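PDB 4AWT: SYE1 from Shewanella oneidensis, which binds FMN and, as an Old Yellow Enzyme-like flavoprotein, probably reduces activated carbon-carbon double bonds with electrons taken from NADH or NADPH. Local coordinates for residues 105-110 with 143-148; 127-132 with 239-244. The protein carries 1 engineered substitution. All coordinates share one frame; numbering follows the deposited sequence. Where two conformers were deposited one is given.

Contact 1: 105-110 with 143-148; sequences GRVTHP and VDVAVP
Ala146 N donates to Thr108 O at 3.3 Å, and with a C=O...N angle of 163° the long bond lies nearly in line with the carbonyl. It is the one direct hydrogen bond between 105-110 and 143-148. The same oxygen receives the CA-H of Val145, CA to O 3.4 Å, so two neighbouring residues converge on one acceptor. Val145 CB and CG1 also lie against it. With CG anti to the backbone N (chi1 -175°), the His109 ring is carried toward 143-144: its CD2 edge meets Asp144 O in the ring plane at 3.4 Å, while Val143 CG2 approaches CD2 obliquely at 3.7 Å. In the conformer given, Pro110 CD sits over the rim of one ring face and touches Ala146 CB. Farther along, Arg106 contributes its CB, 3.7 Å from Pro148 CG; the extended remainder of the chain runs off to Leu124 O, bonded through NH1. A water bridges Arg106 O and Ala146 O, donating to both. The contact thus joins the loop after barrel strand 96-102 to the end of strand 141-144, whose antiparallel partner 130-133 receives Val107 and Val145 on Val131, while strand 119-120 touches Arg106 and Pro148 through Ser120.

Contact 2: 127-132 with 239-244; sequences ENVKVF and TLNGTV. With BOG (octyl beta-D-glucopyranoside), chain D.
Water, rather than direct bonding, carries the polar side of this contact: three water bridges join Glu127 and Asn128 to Leu240 and Gly242, and no hydrogen bond passes straight across. Leu240 O accepts from two of these waters, one shared with Glu127 O and the other with Asn128 O. The third accepts from Glu127 N and donates to Gly242 O, lying 2.8 Å from that oxygen. Direct contact falls to Val129, whose CB points at the turn. Its chi1 of 179° sets CG1 anti to the backbone N and CG2 anti to the carbonyl carbon, which puts CG2 3.5 Å from Asn241 O; CG1 reaches toward Asn241 OD1 at 4.1 Å, the two side chains crossing at about a right angle.

The turn is type I, from Thr239 to Gly242, closed by Gly242 N to Thr239 O at 2.9 Å, and belongs to the loop between barrel strand 230-234 and helix 248-261 of the TIM barrel. At Gly242 (phi 105°) a side chain would jam against the preceding carbonyl and crowd Glu127 N.

Asn241 turns its amide to the ligand side: ND2 donates to O6 of octyl glucoside at 3.1 Å, with an N-H...O angle of 146°, and also bonds Asn184 O. Shortened to an alanine, this position is likely to leave the sugar O6 and Asn184 O without the ND2 donor and open a gap beside Val129 CG1. Phe132 comes to the same sugar from strand 130-133, its CE2 3.9 Å from O2, within a cluster of Phe350, Tyr68 and Phe142, the last edge-to-face.

Contacts 1 and 2 lie with centres about 10 Å apart and share the antiparallel pair 130-133 and 141-144, where Val143 N and Val131 O, at 2.9 Å, are probably hydrogen-bonded. A second junction brings Arg106 NH2 to 3.0 Å from Gly242 O, so the loop after strand 96-102 also meets the turn of contact 2. Contact 2 lies nearer the flavin: the side chain of Asn241 is about 8 Å from FMN, that of Val107 in contact 1 about 11 Å. The octyl glucoside is touched directly in contact 2, whereas the side chain of Val107 lies about 7 Å from it; Thr26, an FMN-binding residue, also bonds the detergent.

Contact 1: 105-110 with 143-148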
ATOM      1  N   GLY A 105      11.845   2.769   4.355  1.00  6.08           N
ATOM      2  CA  GLY A 105      12.691   3.118   5.477  1.00  6.07           C
ATOM      3  C   GLY A 105      13.660   2.021   5.731  1.00  6.25           C
ATOM      4  O   GLY A 105      14.408   1.572   4.851  1.00  6.84           O
ATOM      5  N   ARG A 106      13.676   1.509   6.980  1.00  6.32           N
ATOM      6  CA  ARG A 106      14.647   0.522   7.392  1.00  6.56           C
ATOM      7  C   ARG A 106      14.376  -0.876   6.903  1.00  6.85           C
ATOM      8  O   ARG A 106      15.207  -1.772   7.120  1.00  7.61           O
ATOM      9  CB  ARG A 106      14.734   0.471   8.931  1.00  6.66           C
ATOM     10  CG  ARG A 106      13.520  -0.175   9.563  1.00  6.91           C
ATOM     11  CD  ARG A 106      13.531   0.014  11.066  1.00  7.70           C
ATOM     12  NE  ARG A 106      12.328  -0.537  11.648  1.00  7.82           N
ATOM     13  CZ  ARG A 106      12.093  -0.618  12.932  1.00  8.63           C
ATOM     14  NH1 ARG A 106      12.946  -0.154  13.825  1.00 10.36           N
ATOM     15  NH2 ARG A 106      10.925  -1.156  13.333  1.00  9.60           N
ATOM     16  N   VAL A 107      13.224  -1.120   6.256  1.00  6.62           N
ATOM     17  CA  VAL A 107      12.894  -2.480   5.798  1.00  6.87           C
ATOM     18  C   VAL A 107      13.435  -2.652   4.390  1.00  7.06           C
ATOM     19  O   VAL A 107      12.725  -2.600   3.394  1.00  7.34           O
ATOM     20  CB  VAL A 107      11.400  -2.755   5.924  1.00  7.14           C
ATOM     21  CG1 VAL A 107      11.117  -4.182   5.516  1.00  7.88           C
ATOM     22  CG2 VAL A 107      10.897  -2.484   7.324  1.00  7.93           C
ATOM     23  N   THR A 108      14.755  -2.799   4.323  1.00  7.64           N
ATOM     24  CA  THR A 108      15.486  -2.946   3.082  1.00  7.70           C
ATOM     25  C   THR A 108      16.881  -3.466   3.422  1.00  8.88           C
ATOM     26  O   THR A 108      17.245  -3.750   4.554  1.00 10.28           O
ATOM     27  CB  THR A 108      15.493  -1.650   2.288  1.00  7.51           C
ATOM     28  OG1 THR A 108      15.975  -1.949   0.976  1.00  8.34           O
ATOM     29  CG2 THR A 108      16.328  -0.556   2.937  1.00  8.72           C
ATOM     30  N   HIS A 109      17.643  -3.620   2.364  1.00  9.23           N
ATOM     31  CA  HIS A 109      19.025  -4.065   2.406  1.00  9.49           C
ATOM     32  C   HIS A 109      19.799  -3.144   1.482  1.00  8.78           C
ATOM     33  O   HIS A 109      19.247  -2.769   0.436  1.00  9.10           O
ATOM     34  CB  HIS A 109      19.116  -5.514   1.948  1.00 11.07           C
ATOM     35  CG  HIS A 109      20.442  -6.095   2.068  1.00 11.14           C
ATOM     36  ND1 HIS A 109      21.412  -5.955   1.191  1.00 12.28           N
ATOM     37  CD2 HIS A 109      20.983  -6.905   3.001  1.00 13.30           C
ATOM     38  CE1 HIS A 109      22.528  -6.527   1.514  1.00 15.08           C
ATOM     39  NE2 HIS A 109      22.293  -7.171   2.655  1.00 16.24           N
ATOM     40  N   PRO A 110      21.042  -2.803   1.784  1.00  9.51           N
ATOM     41  CA  PRO A 110      21.841  -1.958   0.893  0.58  9.22           C
ATOM     42  C   PRO A 110      21.832  -2.373  -0.560  1.00  9.51           C
ATOM     43  O   PRO A 110      21.911  -1.517  -1.458  1.00 10.51           O
ATOM     44  CB  PRO A 110      23.260  -2.019   1.543  0.58 11.51           C
ATOM     45  CG  PRO A 110      22.876  -2.107   2.992  0.58 11.04           C
ATOM     46  CD  PRO A 110      21.767  -3.124   3.032  0.58 10.23           C
ATOM     47  N   VAL A 143      17.180 -12.010   2.601  1.00 13.72           N
ATOM     48  CA  VAL A 143      18.258 -11.497   3.388  1.00 14.19           C
ATOM     49  C   VAL A 143      17.709 -10.751   4.596  1.00 11.84           C
ATOM     50  O   VAL A 143      16.629 -10.206   4.536  1.00 12.07           O
ATOM     51  CB  VAL A 143      19.195 -10.521   2.623  1.00 15.43           C
ATOM     52  CG1 VAL A 143      19.929 -11.223   1.499  1.00 22.19           C
ATOM     53  CG2 VAL A 143      18.392  -9.353   2.073  1.00 15.00           C
ATOM     54  N   ASP A 144      18.495 -10.700   5.672  1.00 12.76           N
ATOM     55  CA  ASP A 144      18.177  -9.894   6.824  0.55 12.06           C
ATOM     56  C   ASP A 144      18.244  -8.419   6.476  1.00 11.08           C
ATOM     57  O   ASP A 144      19.109  -7.980   5.683  1.00 13.28           O
ATOM     58  CB  ASP A 144      19.192 -10.155   7.929  0.55 14.13           C
ATOM     59  CG  ASP A 144      19.012 -11.505   8.570  0.55 19.73           C
ATOM     60  OD1 ASP A 144      18.031 -12.192   8.308  0.55 24.42           O
ATOM     61  OD2 ASP A 144      19.872 -11.850   9.408  0.55 34.21           O
ATOM     62  N   VAL A 145      17.378  -7.604   7.037  1.00 10.44           N
ATOM     63  CA  VAL A 145      17.465  -6.181   6.878  1.00 10.46           C
ATOM     64  C   VAL A 145      18.706  -5.649   7.573  1.00 11.46           C
ATOM     65  O   VAL A 145      19.263  -6.291   8.462  1.00 13.79           O
ATOM     66  CB  VAL A 145      16.196  -5.498   7.424  1.00 10.08           C
ATOM     67  CG1 VAL A 145      15.005  -5.848   6.559  1.00 11.21           C
ATOM     68  CG2 VAL A 145      15.931  -5.838   8.888  1.00 12.10           C
ATOM     69  N   ALA A 146      19.084  -4.434   7.192  1.00 12.42           N
ATOM     70  CA  ALA A 146      20.213  -3.722   7.734  1.00 12.73           C
ATOM     71  C   ALA A 146      19.838  -2.750   8.829  1.00 11.64           C
ATOM     72  O   ALA A 146      18.703  -2.338   8.970  1.00 14.73           O
ATOM     73  CB  ALA A 146      20.980  -3.024   6.644  1.00 15.74           C
ATOM     74  N   VAL A 147      20.819  -2.323   9.637  1.00 12.30           N
ATOM     75  CA  VAL A 147      20.615  -1.327  10.642  1.00 11.18           C
ATOM     76  C   VAL A 147      20.525   0.052  10.027  1.00  9.42           C
ATOM     77  O   VAL A 147      21.450   0.421   9.298  1.00 11.01           O
ATOM     78  CB  VAL A 147      21.763  -1.350  11.703  1.00 13.23           C
ATOM     79  CG1 VAL A 147      21.580  -0.237  12.693  1.00 14.60           C
ATOM     80  CG2 VAL A 147      21.847  -2.676  12.451  1.00 18.07           C
ATOM     81  N   PRO A 148      19.478   0.819  10.278  1.00  8.46           N
ATOM     82  CA  PRO A 148      19.346   2.098   9.610  1.00  8.26           C
ATOM     83  C   PRO A 148      20.108   3.217  10.332  1.00  7.82           C
ATOM     84  O   PRO A 148      20.485   3.070  11.496  1.00  8.99           O
ATOM     85  CB  PRO A 148      17.849   2.370   9.698  1.00  8.07           C
ATOM     86  CG  PRO A 148      17.473   1.778  11.032  1.00  8.44           C
ATOM     87  CD  PRO A 148      18.309   0.507  11.109  1.00  9.02           C
TER
HETATM   88  O   HOH W   1      16.065  -2.559   9.751  1.00  9.19           O

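Contact 2: 127-132 with 239-244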
ATOM      1  N   GLU A 127      13.411  -6.042  13.883  1.00 12.48           N
ATOM      2  CA  GLU A 127      13.796  -7.345  14.375  1.00 14.28           C
ATOM      3  C   GLU A 127      13.014  -8.449  13.701  1.00 12.53           C
ATOM      4  O   GLU A 127      11.820  -8.344  13.490  1.00 15.18           O
ATOM      5  CB  GLU A 127      13.629  -7.345  15.911  1.00 21.31           C
ATOM      6  CG  GLU A 127      14.573  -6.409  16.639  1.00 31.23           C
ATOM      7  CD  GLU A 127      16.058  -6.600  16.537  1.00 40.00           C
ATOM      8  OE1 GLU A 127      16.499  -7.672  16.046  1.00 53.71           O
ATOM      9  OE2 GLU A 127      16.862  -5.717  16.946  1.00 55.70           O
ATOM     10  N   ASN A 128      13.690  -9.502  13.348  1.00 13.93           N
ATOM     11  CA  ASN A 128      13.061 -10.693  12.760  1.00 14.42           C
ATOM     12  C   ASN A 128      12.345 -10.382  11.472  1.00 13.16           C
ATOM     13  O   ASN A 128      11.193 -10.866  11.239  1.00 15.52           O
ATOM     14  CB  ASN A 128      12.157 -11.390  13.772  1.00 17.95           C
ATOM     15  CG  ASN A 128      12.880 -11.866  15.000  1.00 24.63           C
ATOM     16  OD1 ASN A 128      13.861 -12.603  14.873  1.00 30.75           O
ATOM     17  ND2 ASN A 128      12.362 -11.407  16.158  1.00 35.10           N
ATOM     18  N   VAL A 129      13.024  -9.594  10.613  1.00 12.25           N
ATOM     19  CA  VAL A 129      12.485  -9.197   9.323  1.00 11.01           C
ATOM     20  C   VAL A 129      13.490  -9.490   8.251  1.00 10.85           C
ATOM     21  O   VAL A 129      14.671  -9.203   8.392  1.00 12.63           O
ATOM     22  CB  VAL A 129      12.121  -7.702   9.327  1.00 11.48           C
ATOM     23  CG1 VAL A 129      11.568  -7.252   7.983  1.00 12.93           C
ATOM     24  CG2 VAL A 129      11.075  -7.414  10.440  1.00 12.21           C
ATOM     25  N   LYS A 130      12.966 -10.004   7.125  1.00 10.77           N
ATOM     26  CA  LYS A 130      13.772 -10.228   5.924  1.00 11.11           C
ATOM     27  C   LYS A 130      13.105  -9.473   4.743  1.00 10.30           C
ATOM     28  O   LYS A 130      11.888  -9.318   4.683  1.00 11.92           O
ATOM     29  CB  LYS A 130      13.909 -11.693   5.596  1.00 13.04           C
ATOM     30  CG  LYS A 130      14.656 -12.459   6.694  1.00 15.10           C
ATOM     31  CD  LYS A 130      14.958 -13.910   6.345  1.00 18.30           C
ATOM     32  CE  LYS A 130      15.652 -14.599   7.536  1.00 26.34           C
ATOM     33  NZ  LYS A 130      15.830 -16.061   7.262  1.00 33.33           N
ATOM     34  N   VAL A 131      13.947  -9.090   3.830  1.00  9.63           N
ATOM     35  CA  VAL A 131      13.564  -8.639   2.499  1.00  9.20           C
ATOM     36  C   VAL A 131      14.202  -9.586   1.483  1.00  9.88           C
ATOM     37  O   VAL A 131      14.729 -10.626   1.852  1.00 11.65           O
ATOM     38  CB  VAL A 131      13.890  -7.165   2.239  1.00  9.34           C
ATOM     39  CG1 VAL A 131      13.136  -6.290   3.242  1.00  9.21           C
ATOM     40  CG2 VAL A 131      15.361  -6.906   2.285  1.00 10.12           C
ATOM     41  N   PHE A 132      14.117  -9.242   0.195  1.00  9.72           N
ATOM     42  CA  PHE A 132      14.809 -10.052  -0.782  1.00 10.35           C
ATOM     43  C   PHE A 132      15.521  -9.107  -1.763  1.00  9.91           C
ATOM     44  O   PHE A 132      15.090  -7.982  -2.018  1.00  9.96           O
ATOM     45  CB  PHE A 132      13.931 -11.085  -1.482  1.00 10.71           C
ATOM     46  CG  PHE A 132      12.709 -10.534  -2.215  1.00  9.38           C
ATOM     47  CD1 PHE A 132      12.812  -9.971  -3.464  1.00 10.05           C
ATOM     48  CD2 PHE A 132      11.459 -10.608  -1.618  1.00 10.14           C
ATOM     49  CE1 PHE A 132      11.684  -9.491  -4.135  1.00 10.15           C
ATOM     50  CE2 PHE A 132      10.361 -10.155  -2.282  1.00 10.04           C
ATOM     51  CZ  PHE A 132      10.442  -9.600  -3.535  1.00  9.95           C
ATOM     52  N   THR A 239       2.247  -6.088  13.450  1.00  8.59           N
ATOM     53  CA  THR A 239       3.608  -5.800  13.918  1.00  8.86           C
ATOM     54  C   THR A 239       4.647  -6.619  13.189  1.00  9.03           C
ATOM     55  O   THR A 239       5.846  -6.600  13.548  1.00  9.74           O
ATOM     56  CB  THR A 239       3.714  -6.051  15.437  1.00 10.22           C
ATOM     57  OG1 THR A 239       3.466  -7.460  15.663  1.00 12.09           O
ATOM     58  CG2 THR A 239       2.777  -5.183  16.234  1.00 10.45           C
ATOM     59  N   LEU A 240       4.256  -7.353  12.144  1.00  9.74           N
ATOM     60  CA  LEU A 240       5.130  -8.313  11.524  1.00  9.58           C
ATOM     61  C   LEU A 240       6.454  -7.737  11.074  1.00  9.29           C
ATOM     62  O   LEU A 240       7.498  -8.387  11.195  1.00 10.34           O
ATOM     63  CB  LEU A 240       4.381  -8.918  10.294  1.00 10.47           C
ATOM     64  CG  LEU A 240       5.107 -10.034   9.598  1.00 11.29           C
ATOM     65  CD1 LEU A 240       5.235 -11.251  10.487  1.00 14.28           C
ATOM     66  CD2 LEU A 240       4.355 -10.340   8.312  1.00 14.69           C
ATOM     67  N   ASN A 241       6.447  -6.551  10.467  1.00  9.70           N
ATOM     68  CA  ASN A 241       7.664  -5.945   9.963  1.00  9.37           C
ATOM     69  C   ASN A 241       8.400  -5.088  10.971  1.00  9.37           C
ATOM     70  O   ASN A 241       9.342  -4.385  10.622  1.00 10.55           O
ATOM     71  CB  ASN A 241       7.387  -5.191   8.662  1.00 10.34           C
ATOM     72  CG  ASN A 241       7.081  -6.139   7.564  1.00 11.92           C
ATOM     73  OD1 ASN A 241       7.475  -7.316   7.607  1.00 17.24           O
ATOM     74  ND2 ASN A 241       6.374  -5.625   6.574  1.00 15.69           N
ATOM     75  N   GLY A 242       8.045  -5.204  12.239  1.00  9.66           N
ATOM     76  CA  GLY A 242       8.866  -4.717  13.305  1.00 10.23           C
ATOM     77  C   GLY A 242       8.450  -3.459  13.994  1.00  8.82           C
ATOM     78  O   GLY A 242       9.199  -3.024  14.886  1.00 10.09           O
ATOM     79  N   THR A 243       7.315  -2.871  13.661  1.00  8.79           N
ATOM     80  CA  THR A 243       6.825  -1.687  14.308  1.00  8.64           C
ATOM     81  C   THR A 243       5.698  -2.049  15.274  1.00  8.85           C
ATOM     82  O   THR A 243       4.676  -2.629  14.851  1.00 10.29           O
ATOM     83  CB  THR A 243       6.342  -0.633  13.301  1.00  8.72           C
ATOM     84  OG1 THR A 243       5.374  -1.144  12.402  1.00 10.67           O
ATOM     85  CG2 THR A 243       7.487  -0.094  12.475  1.00  8.63           C
ATOM     86  N   VAL A 244       5.904  -1.644  16.535  1.00  9.14           N
ATOM     87  CA  VAL A 244       4.952  -1.841  17.618  1.00  9.27           C
ATOM     88  C   VAL A 244       4.646  -0.503  18.249  1.00  8.96           C
ATOM     89  O   VAL A 244       5.614   0.234  18.549  1.00  9.40           O
ATOM     90  CB  VAL A 244       5.569  -2.789  18.698  1.00 11.17           C
ATOM     91  CG1 VAL A 244       4.594  -3.005  19.845  1.00 14.80           C
ATOM     92  CG2 VAL A 244       5.956  -4.120  18.066  1.00 11.43           C
TER
HETATM   93  C1  BOG D 502       6.566  -8.947   1.583  0.51 11.00           C
HETATM   94  O1  BOG D 502       6.628 -10.339   1.439  0.51 11.58           O
HETATM   95  C2  BOG D 502       6.258  -8.254   0.293  0.51 11.22           C
HETATM   96  O2  BOG D 502       7.293  -8.425  -0.651  0.51 12.62           O
HETATM   97  C3  BOG D 502       6.078  -6.737   0.468  0.51 10.34           C
HETATM   98  O3  BOG D 502       5.567  -6.166  -0.704  0.51 11.87           O
HETATM   99  C4  BOG D 502       5.018  -6.516   1.557  0.51  9.40           C
HETATM  100  O4  BOG D 502       4.898  -5.153   1.787  0.51 10.28           O
HETATM  101  C5  BOG D 502       5.344  -7.271   2.840  0.51  9.95           C
HETATM  102  O5  BOG D 502       5.450  -8.635   2.483  0.51  8.52           O
HETATM  103  C6  BOG D 502       4.280  -7.088   3.892  0.51  9.65           C
HETATM  104  O6  BOG D 502       4.759  -7.763   5.042  0.51  8.16           O
HETATM  105  C1' BOG D 502       7.429 -10.996   2.393  0.51 15.15           C
HETATM  106  C2' BOG D 502       7.647 -12.485   2.139  0.51 23.21           C
HETATM  107  C3' BOG D 502       6.397 -13.241   1.806  0.51 30.21           C
HETATM  108  C4' BOG D 502       6.351 -14.762   1.895  0.51 33.03           C
HETATM  109  C5' BOG D 502       5.999 -15.298   0.504  0.51 33.45           C
HETATM  110  C6' BOG D 502       7.197 -16.022  -0.112  0.51 31.53           C
HETATM  111  C7' BOG D 502       6.838 -16.529  -1.521  0.51 28.70           C
HETATM  112  C8' BOG D 502       7.804 -17.670  -1.815  0.51 33.30           C
HETATM  113  O   HOH W   2      11.527  -4.480  15.554  1.00 13.77           O
HETATM  114  O   HOH W   3       9.072  -8.255  13.609  1.00 23.83           O
HETATM  115  O   HOH W   4       8.796 -10.662  10.194  0.41 14.03           O